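Local coordinates for protein phosphoribosylamine--glycine ligase (Thermotoga maritima, PDB 1VKZ) that joins 5-phosphoribosylamine to glycine at the expense of ATP, forming glycinamide ribonucleotide in de novo purine biosynthesis, at residues Leu192-Gly205 against Tyr266-Asp278. Residues are numbered along the deposited sequence; the frame is centred on the assembly and turned at random.
Sequences LAGNELSAMAVVNG and YRGFLYLGLMLHD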
loop_
_atom_site.group_PDB
_atom_site.type_symbol
_atom_site.label_atom_id
_atom_site.label_comp_id
_atom_site.label_asym_id
_atom_site.label_seq_id
_atom_site.Cartn_x
_atom_site.Cartn_y
_atom_site.Cartn_z
ATOM N N LEU A 192 -9.313 -16.997 8.579
ATOM C CA LEU A 192 -8.694 -16.882 9.887
ATOM C C LEU A 192 -9.414 -15.832 10.727
ATOM O O LEU A 192 -9.400 -14.643 10.415
ATOM C CB LEU A 192 -7.225 -16.475 9.716
ATOM C CG LEU A 192 -6.370 -17.523 9.011
ATOM C CD1 LEU A 192 -4.914 -17.045 8.673
ATOM C CD2 LEU A 192 -6.345 -18.795 9.829
ATOM N N ALA A 193 -10.071 -16.269 11.796
ATOM C CA ALA A 193 -10.495 -15.341 12.802
ATOM C C ALA A 193 -9.271 -14.555 13.250
ATOM O O ALA A 193 -8.159 -15.107 13.352
ATOM C CB ALA A 193 -11.085 -16.068 13.946
ATOM N N GLY A 194 -9.458 -13.255 13.472
ATOM C CA GLY A 194 -8.422 -12.441 14.098
ATOM C C GLY A 194 -8.521 -10.959 13.848
ATOM O O GLY A 194 -9.469 -10.479 13.226
ATOM N N ASN A 195 -7.504 -10.249 14.322
ATOM C CA ASN A 195 -7.324 -8.836 14.035
ATOM C C ASN A 195 -6.280 -8.670 12.941
ATOM O O ASN A 195 -5.176 -9.173 13.048
ATOM C CB ASN A 195 -6.872 -8.117 15.290
ATOM C CG ASN A 195 -7.678 -8.530 16.511
ATOM O OD1 ASN A 195 -8.878 -8.801 16.415
ATOM N ND2 ASN A 195 -7.016 -8.601 17.658
ATOM N N GLU A 196 -6.662 -7.969 11.886
ATOM C CA GLU A 196 -5.814 -7.757 10.752
ATOM C C GLU A 196 -4.807 -6.674 11.078
ATOM O O GLU A 196 -5.070 -5.813 11.901
ATOM C CB GLU A 196 -6.635 -7.394 9.503
ATOM C CG GLU A 196 -5.820 -7.573 8.218
ATOM C CD GLU A 196 -6.615 -7.408 6.942
ATOM O OE1 GLU A 196 -7.728 -7.987 6.844
ATOM O OE2 GLU A 196 -6.093 -6.727 6.030
ATOM N N LEU A 197 -3.654 -6.740 10.415
ATOM C CA LEU A 197 -2.510 -5.883 10.708
ATOM C C LEU A 197 -1.493 -5.895 9.560
ATOM O O LEU A 197 -1.255 -6.902 8.933
ATOM C CB LEU A 197 -1.830 -6.378 11.974
ATOM C CG LEU A 197 -0.546 -5.700 12.437
ATOM C CD1 LEU A 197 -0.789 -4.240 12.892
ATOM C CD2 LEU A 197 0.059 -6.531 13.562
ATOM N N SER A 198 -0.883 -4.756 9.300
ATOM C CA SER A 198 0.066 -4.662 8.221
ATOM C C SER A 198 1.422 -4.467 8.841
ATOM O O SER A 198 1.530 -3.878 9.913
ATOM C CB SER A 198 -0.266 -3.498 7.279
ATOM O OG SER A 198 0.240 -2.255 7.750
ATOM N N ALA A 199 2.452 -4.981 8.183
ATOM C CA ALA A 199 3.802 -4.681 8.562
ATOM C C ALA A 199 4.617 -4.334 7.305
ATOM O O ALA A 199 4.458 -4.938 6.283
ATOM C CB ALA A 199 4.366 -5.823 9.319
HETATM N N MSE A 200 5.465 -3.330 7.412
HETATM C CA MSE A 200 6.195 -2.769 6.297
HETATM C C MSE A 200 7.648 -2.629 6.662
HETATM O O MSE A 200 8.012 -2.233 7.767
HETATM C CB MSE A 200 5.665 -1.367 5.949
HETATM C CG MSE A 200 4.772 -1.303 4.726
HETATM SE SE MSE A 200 3.431 0.169 4.852
HETATM C CE MSE A 200 2.142 -0.898 6.029
ATOM N N ALA A 201 8.499 -2.904 5.704
ATOM C CA ALA A 201 9.911 -2.766 5.949
ATOM C C ALA A 201 10.659 -2.207 4.732
ATOM O O ALA A 201 10.282 -2.432 3.560
ATOM C CB ALA A 201 10.480 -4.096 6.375
ATOM N N VAL A 202 11.726 -1.474 5.047
ATOM C CA VAL A 202 12.768 -1.140 4.077
ATOM C C VAL A 202 13.746 -2.289 4.135
ATOM O O VAL A 202 14.134 -2.718 5.210
ATOM C CB VAL A 202 13.494 0.193 4.395
ATOM C CG1 VAL A 202 14.317 0.622 3.218
ATOM C CG2 VAL A 202 12.499 1.300 4.726
ATOM N N VAL A 203 14.132 -2.764 2.966
ATOM C CA VAL A 203 14.803 -4.033 2.789
ATOM C C VAL A 203 15.995 -3.908 1.811
ATOM O O VAL A 203 15.905 -3.227 0.784
ATOM C CB VAL A 203 13.845 -5.088 2.229
ATOM C CG1 VAL A 203 14.608 -6.378 1.920
ATOM C CG2 VAL A 203 12.695 -5.364 3.192
ATOM N N ASN A 204 17.102 -4.570 2.168
ATOM C CA ASN A 204 18.280 -4.771 1.293
ATOM C C ASN A 204 18.768 -6.166 1.531
ATOM O O ASN A 204 19.398 -6.437 2.544
ATOM C CB ASN A 204 19.420 -3.771 1.608
ATOM C CG ASN A 204 20.715 -4.031 0.780
ATOM O OD1 ASN A 204 20.689 -4.536 -0.357
ATOM N ND2 ASN A 204 21.842 -3.649 1.357
ATOM N N GLY A 205 18.448 -7.052 0.598
ATOM C CA GLY A 205 18.835 -8.441 0.675
ATOM C C GLY A 205 18.224 -9.028 1.909
ATOM O O GLY A 205 17.009 -9.107 1.983
ATOM N N TYR A 266 16.194 -9.158 -2.518
ATOM C CA TYR A 266 15.105 -8.202 -2.386
ATOM C C TYR A 266 15.688 -6.874 -2.006
ATOM O O TYR A 266 16.410 -6.772 -1.027
ATOM C CB TYR A 266 14.131 -8.633 -1.322
ATOM C CG TYR A 266 12.843 -7.898 -1.376
ATOM C CD1 TYR A 266 12.740 -6.565 -0.968
ATOM C CD2 TYR A 266 11.690 -8.534 -1.781
ATOM C CE1 TYR A 266 11.506 -5.892 -0.998
ATOM C CE2 TYR A 266 10.482 -7.869 -1.817
ATOM C CZ TYR A 266 10.410 -6.558 -1.431
ATOM O OH TYR A 266 9.204 -5.949 -1.495
ATOM N N ARG A 267 15.361 -5.867 -2.810
ATOM C CA ARG A 267 15.769 -4.496 -2.578
ATOM C C ARG A 267 14.500 -3.705 -2.644
ATOM O O ARG A 267 13.740 -3.863 -3.593
ATOM C CB ARG A 267 16.693 -4.036 -3.706
ATOM C CG ARG A 267 17.792 -5.039 -4.094
ATOM C CD ARG A 267 19.043 -4.387 -4.661
ATOM N NE ARG A 267 19.641 -3.561 -3.613
ATOM C CZ ARG A 267 19.777 -2.245 -3.632
ATOM N NH1 ARG A 267 19.413 -1.500 -4.669
ATOM N NH2 ARG A 267 20.310 -1.661 -2.588
ATOM N N GLY A 268 14.264 -2.849 -1.660
ATOM C CA GLY A 268 13.105 -1.964 -1.703
ATOM C C GLY A 268 12.262 -1.989 -0.461
ATOM O O GLY A 268 12.768 -2.012 0.633
ATOM N N PHE A 269 10.956 -1.962 -0.641
ATOM C CA PHE A 269 10.029 -1.948 0.465
ATOM C C PHE A 269 9.252 -3.242 0.399
ATOM O O PHE A 269 8.834 -3.670 -0.688
ATOM C CB PHE A 269 9.048 -0.765 0.344
ATOM C CG PHE A 269 9.711 0.545 0.190
ATOM C CD1 PHE A 269 10.187 1.204 1.277
ATOM C CD2 PHE A 269 9.897 1.098 -1.048
ATOM C CE1 PHE A 269 10.791 2.379 1.143
ATOM C CE2 PHE A 269 10.522 2.260 -1.181
ATOM C CZ PHE A 269 10.970 2.913 -0.082
ATOM N N LEU A 270 9.001 -3.836 1.555
ATOM C CA LEU A 270 8.217 -5.073 1.617
ATOM C C LEU A 270 7.104 -4.887 2.610
ATOM O O LEU A 270 7.334 -4.575 3.768
ATOM C CB LEU A 270 9.092 -6.258 2.023
ATOM C CG LEU A 270 8.315 -7.563 2.271
ATOM C CD1 LEU A 270 7.448 -7.970 1.046
ATOM C CD2 LEU A 270 9.264 -8.654 2.646
ATOM N N TYR A 271 5.890 -5.152 2.157
ATOM C CA TYR A 271 4.682 -5.010 2.973
ATOM C C TYR A 271 4.108 -6.410 3.210
ATOM O O TYR A 271 4.007 -7.218 2.262
ATOM C CB TYR A 271 3.695 -4.083 2.259
ATOM C CG TYR A 271 2.293 -4.062 2.769
ATOM C CD1 TYR A 271 1.451 -5.149 2.596
ATOM C CD2 TYR A 271 1.769 -2.921 3.352
ATOM C CE1 TYR A 271 0.144 -5.109 3.036
ATOM C CE2 TYR A 271 0.468 -2.872 3.816
ATOM C CZ TYR A 271 -0.336 -3.961 3.648
ATOM O OH TYR A 271 -1.629 -3.928 4.118
ATOM N N LEU A 272 3.786 -6.701 4.479
ATOM C CA LEU A 272 3.083 -7.893 4.876
ATOM C C LEU A 272 1.715 -7.502 5.358
ATOM O O LEU A 272 1.587 -6.726 6.284
ATOM C CB LEU A 272 3.821 -8.576 6.026
ATOM C CG LEU A 272 5.289 -8.929 5.886
ATOM C CD1 LEU A 272 5.735 -9.817 7.024
ATOM C CD2 LEU A 272 5.558 -9.577 4.584
ATOM N N GLY A 273 0.673 -8.015 4.739
ATOM C CA GLY A 273 -0.669 -7.893 5.303
ATOM C C GLY A 273 -0.848 -9.106 6.163
ATOM O O GLY A 273 -0.731 -10.233 5.659
ATOM N N LEU A 274 -1.092 -8.894 7.455
ATOM C CA LEU A 274 -1.092 -9.985 8.425
ATOM C C LEU A 274 -2.448 -10.136 9.075
ATOM O O LEU A 274 -3.321 -9.305 8.935
ATOM C CB LEU A 274 -0.047 -9.756 9.495
ATOM C CG LEU A 274 1.377 -9.594 8.953
ATOM C CD1 LEU A 274 2.280 -8.835 9.952
ATOM C CD2 LEU A 274 1.973 -10.944 8.603
HETATM N N MSE A 275 -2.600 -11.254 9.761
HETATM C CA MSE A 275 -3.756 -11.586 10.549
HETATM C C MSE A 275 -3.197 -12.195 11.836
HETATM O O MSE A 275 -2.524 -13.227 11.799
HETATM C CB MSE A 275 -4.609 -12.621 9.809
HETATM C CG MSE A 275 -5.889 -12.979 10.522
HETATM SE SE MSE A 275 -6.984 -11.388 10.783
HETATM C CE MSE A 275 -7.956 -11.405 8.997
ATOM N N LEU A 276 -3.465 -11.555 12.968
ATOM C CA LEU A 276 -3.077 -12.112 14.243
ATOM C C LEU A 276 -4.178 -13.049 14.607
ATOM O O LEU A 276 -5.306 -12.632 14.751
ATOM C CB LEU A 276 -2.882 -11.020 15.306
ATOM C CG LEU A 276 -1.801 -9.989 14.907
ATOM C CD1 LEU A 276 -1.718 -8.852 15.920
ATOM C CD2 LEU A 276 -0.402 -10.639 14.701
ATOM N N HIS A 277 -3.833 -14.324 14.699
ATOM C CA HIS A 277 -4.771 -15.394 14.925
ATOM C C HIS A 277 -4.160 -16.351 15.933
ATOM O O HIS A 277 -3.066 -16.855 15.728
ATOM C CB HIS A 277 -5.052 -16.088 13.607
ATOM C CG HIS A 277 -5.830 -17.351 13.740
ATOM N ND1 HIS A 277 -7.107 -17.388 14.259
ATOM C CD2 HIS A 277 -5.513 -18.626 13.417
ATOM C CE1 HIS A 277 -7.541 -18.637 14.260
ATOM N NE2 HIS A 277 -6.597 -19.406 13.742
ATOM N N ASP A 278 -4.868 -16.586 17.031
ATOM C CA ASP A 278 -4.390 -17.453 18.110
ATOM C C ASP A 278 -2.915 -17.190 18.488
ATOM O O ASP A 278 -2.101 -18.113 18.534
ATOM C CB ASP A 278 -4.642 -18.934 17.755
ATOM C CG ASP A 278 -6.111 -19.340 17.935
ATOM O OD1 ASP A 278 -6.602 -19.309 19.081
ATOM O OD2 ASP A 278 -6.849 -19.698 16.989
HETATM O O HOH W 1 16.928 -11.097 -0.113
#
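Ala199 and Leu272 pair at the middle of strands 195-204 and 269-277, which run antiparallel as the central pair of the four-stranded sheet in the ATP-grasp domain. Paired backbone hydrogen bonds tie Asn195 to Leu276, Leu197 to Leu274, Ala199 to Leu272, Ala201 to Leu270 and Val203 to Gly268; the one from Leu272 N to Ala199 O is almost straight, at 177°. On the face covered by helix 242-261, Ala199 CB meets Leu274 CD1 at 3.7 Å, and Val203 lays CG2 against Leu270 CB and CG1 against Tyr266 CD1. On the other face the selenium of Met200 stands at the edge of the Tyr271 ring, a Met-aromatic contact, and the bend at chi3 (-81°) brings CE to 3.4 Å from Tyr271 CD2. Glu294 also touches Tyr271, which lies beside Asn287 and Glu285, the predicted magnesium ligands. The end at Ala193 to Asn195, within the predicted ATP-binding region, lies open to solvent, yet its inner side stays packed: the selenium of Met275 lies 3.5 Å from Gly194 C, and buried Leu192 sets CD2 over one face of the His277 ring. A weak, bent hydrogen bond (122° at the hydrogen) runs from His277 ND1 to Ala193 O, 2.7 Å away.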